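Local coordinates for disulfide bond forming protein (DsbF) (PDB 3IOS) that probably oxidises reduced, unfolded secreted proteins of Mycobacterium tuberculosis to form their disulfide bonds, as an extracellular thiol oxidase of the thioredoxin family, at residues V43-A48 against Q86-K91. Residues are numbered along the deposited sequence; the frame is centred on the assembly and turned at random.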
ATOM      1  N   VAL A  43      -0.419   2.755  -5.873  1.00 11.18           N
ATOM      2  CA  VAL A  43      -0.186   3.372  -4.580  1.00 12.04           C
ATOM      3  C   VAL A  43       0.016   2.266  -3.564  1.00 12.43           C
ATOM      4  O   VAL A  43      -0.827   1.382  -3.439  1.00 12.59           O
ATOM      5  CB  VAL A  43      -1.382   4.221  -4.120  1.00 13.65           C
ATOM      6  CG1 VAL A  43      -1.118   4.767  -2.719  1.00 15.15           C
ATOM      7  CG2 VAL A  43      -1.616   5.360  -5.095  1.00 15.95           C
ATOM      8  N   LEU A  44       1.141   2.303  -2.862  1.00 11.42           N
ATOM      9  CA  LEU A  44       1.397   1.319  -1.822  1.00 12.87           C
ATOM     10  C   LEU A  44       1.192   2.036  -0.499  1.00 11.90           C
ATOM     11  O   LEU A  44       1.779   3.089  -0.242  1.00 14.23           O
ATOM     12  CB  LEU A  44       2.822   0.761  -1.922  1.00 13.03           C
ATOM     13  CG  LEU A  44       3.034  -0.125  -3.157  1.00 14.83           C
ATOM     14  CD1 LEU A  44       3.822   0.654  -4.202  1.00 17.68           C
ATOM     15  CD2 LEU A  44       3.771  -1.399  -2.776  1.00 16.37           C
ATOM     16  N   TRP A  45       0.326   1.470   0.332  1.00 10.85           N
ATOM     17  CA  TRP A  45       0.008   2.040   1.626  1.00 11.76           C
ATOM     18  C   TRP A  45       0.584   1.140   2.713  1.00 12.60           C
ATOM     19  O   TRP A  45       0.150  -0.002   2.880  1.00 12.21           O
ATOM     20  CB  TRP A  45      -1.514   2.158   1.738  1.00 12.90           C
ATOM     21  CG  TRP A  45      -2.044   2.432   3.095  1.00 12.77           C
ATOM     22  CD1 TRP A  45      -1.626   3.398   3.964  1.00 14.51           C
ATOM     23  CD2 TRP A  45      -3.131   1.758   3.737  1.00 12.84           C
ATOM     24  NE1 TRP A  45      -2.385   3.368   5.104  1.00 15.37           N
ATOM     25  CE2 TRP A  45      -3.318   2.372   4.992  1.00 15.26           C
ATOM     26  CE3 TRP A  45      -3.970   0.699   3.368  1.00 14.64           C
ATOM     27  CZ2 TRP A  45      -4.311   1.957   5.892  1.00 15.11           C
ATOM     28  CZ3 TRP A  45      -4.961   0.285   4.265  1.00 16.61           C
ATOM     29  CH2 TRP A  45      -5.120   0.916   5.510  1.00 17.04           C
ATOM     30  N   PHE A  46       1.561   1.666   3.447  1.00 11.67           N
ATOM     31  CA  PHE A  46       2.218   0.903   4.503  1.00 12.93           C
ATOM     32  C   PHE A  46       1.496   1.116   5.819  1.00 12.10           C
ATOM     33  O   PHE A  46       1.366   2.247   6.295  1.00 14.15           O
ATOM     34  CB  PHE A  46       3.682   1.331   4.608  1.00 13.92           C
ATOM     35  CG  PHE A  46       4.440   1.184   3.317  1.00 14.35           C
ATOM     36  CD1 PHE A  46       4.284   2.114   2.289  1.00 13.76           C
ATOM     37  CD2 PHE A  46       5.275   0.090   3.110  1.00 14.26           C
ATOM     38  CE1 PHE A  46       4.950   1.951   1.075  1.00 13.36           C
ATOM     39  CE2 PHE A  46       5.943  -0.079   1.899  1.00 16.87           C
ATOM     40  CZ  PHE A  46       5.778   0.854   0.881  1.00 15.54           C
ATOM     41  N   TRP A  47       1.013   0.022   6.400  1.00 11.84           N
ATOM     42  CA  TRP A  47       0.269   0.093   7.653  1.00 11.93           C
ATOM     43  C   TRP A  47       0.625  -1.006   8.644  1.00 12.82           C
ATOM     44  O   TRP A  47       1.244  -2.006   8.284  1.00 13.48           O
ATOM     45  CB  TRP A  47      -1.249   0.052   7.381  1.00 12.45           C
ATOM     46  CG  TRP A  47      -1.770  -1.175   6.650  1.00 12.33           C
ATOM     47  CD1 TRP A  47      -1.876  -1.349   5.299  1.00 10.18           C
ATOM     48  CD2 TRP A  47      -2.297  -2.368   7.247  1.00 11.52           C
ATOM     49  NE1 TRP A  47      -2.448  -2.572   5.016  1.00 12.11           N
ATOM     50  CE2 TRP A  47      -2.721  -3.215   6.195  1.00 11.21           C
ATOM     51  CE3 TRP A  47      -2.468  -2.797   8.570  1.00 12.66           C
ATOM     52  CZ2 TRP A  47      -3.286  -4.470   6.422  1.00 14.74           C
ATOM     53  CZ3 TRP A  47      -3.034  -4.051   8.797  1.00 13.94           C
ATOM     54  CH2 TRP A  47      -3.442  -4.868   7.728  1.00 14.31           C
ATOM     55  N   ALA A  48       0.246  -0.786   9.899  1.00 12.55           N
ATOM     56  CA  ALA A  48       0.458  -1.751  10.981  1.00 15.63           C
ATOM     57  C   ALA A  48      -0.923  -1.859  11.625  1.00 15.16           C
ATOM     58  O   ALA A  48      -1.588  -0.851  11.839  1.00 13.43           O
ATOM     59  CB  ALA A  48       1.485  -1.224  11.984  1.00 13.84           C
ATOM     60  N   GLN A  86      -5.411  -9.693   9.693  1.00 18.28           N
ATOM     61  CA  GLN A  86      -6.754 -10.097   9.286  1.00 19.22           C
ATOM     62  C   GLN A  86      -7.821  -9.339  10.074  1.00 17.78           C
ATOM     63  O   GLN A  86      -8.858  -8.970   9.526  1.00 19.80           O
ATOM     64  CB  GLN A  86      -6.942 -11.600   9.502  1.00 20.13           C
ATOM     65  CG  GLN A  86      -5.900 -12.443   8.796  1.00 22.05           C
ATOM     66  CD  GLN A  86      -6.050 -13.917   9.109  1.00 22.93           C
ATOM     67  OE1 GLN A  86      -6.245 -14.295  10.264  1.00 23.81           O
ATOM     68  NE2 GLN A  86      -5.946 -14.758   8.086  1.00 20.79           N
ATOM     69  N   GLU A  87      -7.568  -9.116  11.362  1.00 19.33           N
ATOM     70  CA  GLU A  87      -8.514  -8.395  12.208  1.00 22.04           C
ATOM     71  C   GLU A  87      -8.699  -6.977  11.682  1.00 18.84           C
ATOM     72  O   GLU A  87      -9.812  -6.461  11.633  1.00 18.34           O
ATOM     73  CB  GLU A  87      -8.008  -8.340  13.651  1.00 25.40           C
ATOM     74  CG  GLU A  87      -8.054  -9.662  14.389  1.00 32.25           C
ATOM     75  CD  GLU A  87      -7.424  -9.573  15.767  1.00 36.36           C
ATOM     76  OE1 GLU A  87      -7.765  -8.631  16.517  1.00 39.60           O
ATOM     77  OE2 GLU A  87      -6.594 -10.447  16.102  1.00 39.27           O
ATOM     78  N   PHE A  88      -7.590  -6.358  11.291  1.00 17.44           N
ATOM     79  CA  PHE A  88      -7.594  -5.003  10.757  1.00 17.39           C
ATOM     80  C   PHE A  88      -8.401  -4.936   9.455  1.00 17.44           C
ATOM     81  O   PHE A  88      -9.277  -4.082   9.300  1.00 17.64           O
ATOM     82  CB  PHE A  88      -6.148  -4.556  10.517  1.00 16.15           C
ATOM     83  CG  PHE A  88      -6.012  -3.154   9.975  1.00 16.55           C
ATOM     84  CD1 PHE A  88      -5.748  -2.086  10.827  1.00 15.85           C
ATOM     85  CD2 PHE A  88      -6.093  -2.915   8.605  1.00 15.33           C
ATOM     86  CE1 PHE A  88      -5.559  -0.796  10.319  1.00 14.58           C
ATOM     87  CE2 PHE A  88      -5.909  -1.632   8.087  1.00 15.53           C
ATOM     88  CZ  PHE A  88      -5.638  -0.571   8.947  1.00 17.21           C
ATOM     89  N   VAL A  89      -8.114  -5.839   8.518  1.00 17.66           N
ATOM     90  CA  VAL A  89      -8.834  -5.837   7.251  1.00 18.59           C
ATOM     91  C   VAL A  89     -10.316  -6.160   7.443  1.00 19.81           C
ATOM     92  O   VAL A  89     -11.153  -5.695   6.676  1.00 20.65           O
ATOM     93  CB  VAL A  89      -8.202  -6.825   6.234  1.00 20.69           C
ATOM     94  CG1 VAL A  89      -6.762  -6.421   5.945  1.00 20.75           C
ATOM     95  CG2 VAL A  89      -8.254  -8.239   6.767  1.00 23.67           C
ATOM     96  N   ASN A  90     -10.643  -6.945   8.468  1.00 21.56           N
ATOM     97  CA  ASN A  90     -12.040  -7.283   8.739  1.00 24.56           C
ATOM     98  C   ASN A  90     -12.788  -6.083   9.305  1.00 26.76           C
ATOM     99  O   ASN A  90     -13.950  -5.844   8.974  1.00 26.49           O
ATOM    100  CB  ASN A  90     -12.156  -8.436   9.748  1.00 25.33           C
ATOM    101  CG  ASN A  90     -11.850  -9.796   9.143  1.00 27.43           C
ATOM    102  OD1 ASN A  90     -12.056 -10.017   7.971  1.00 26.96           O
ATOM    103  ND2 ASN A  90     -11.374 -10.718   9.963  1.00 27.57           N
ATOM    104  N   LYS A  91     -12.109  -5.322  10.156  1.00 27.35           N
ATOM    105  CA  LYS A  91     -12.711  -4.163  10.807  1.00 29.97           C
ATOM    106  C   LYS A  91     -12.838  -2.947   9.891  1.00 29.30           C
ATOM    107  O   LYS A  91     -13.839  -2.222   9.965  1.00 29.42           O
ATOM    108  CB  LYS A  91     -11.885  -3.785  12.038  1.00 31.56           C
ATOM    109  CG  LYS A  91     -12.647  -3.033  13.121  1.00 36.16           C
ATOM    110  CD  LYS A  91     -13.021  -1.624  12.694  1.00 38.85           C
ATOM    111  CE  LYS A  91     -13.727  -0.878  13.818  1.00 41.40           C
ATOM    112  NZ  LYS A  91     -14.096   0.513  13.423  1.00 41.91           N
TER
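In the thioredoxin fold of DsbF, the central strand 42-47 meets helix 82-91 through an aromatic cluster of Trp45, Trp47 and Phe88, a worked example of how one ring can use both its face and its edge. The strand and helix segments stay 12.7 Å apart at their axes, and large side chains bridge that gap. Phe88 and the six-membered ring of Trp47 form an offset stack, with planes 15° apart and centroids separated by 4.0 Å. The overlap is close: Trp47 CZ3 comes within 3.3 Å of Phe88 CD2, while Trp47 CE3 sits over the middle of the phenyl face. With chi1 of Phe88 at -179°, CG lies anti to the backbone N and the ring reaches out from the helix, sliding past the indole in the opposite direction. Its rim then meets the second tryptophan, as Trp45 CH2 lies in the phenyl plane, 3.7 Å from Phe88 CE2. Val89 adds a methyl group, CG1, which stands 4.0 Å from Trp47 CZ2 and approaches the indole obliquely. Packing across the two segments is thus apolar, and the buried polar atom of the indole, Trp47 NE1, is satisfied elsewhere by a hydrogen bond to Gln99 OE1. Trp47 also touches Cys54, and Phe88 touches Gln55, both on helix 52-67. Cys54 pairs with Cys51 in the redox-active CxxC, here in mixed oxidised and reduced forms. Through these contacts the stack joins strand end and helix 82-91 beside the CxxC site characteristic of the thioredoxin fold.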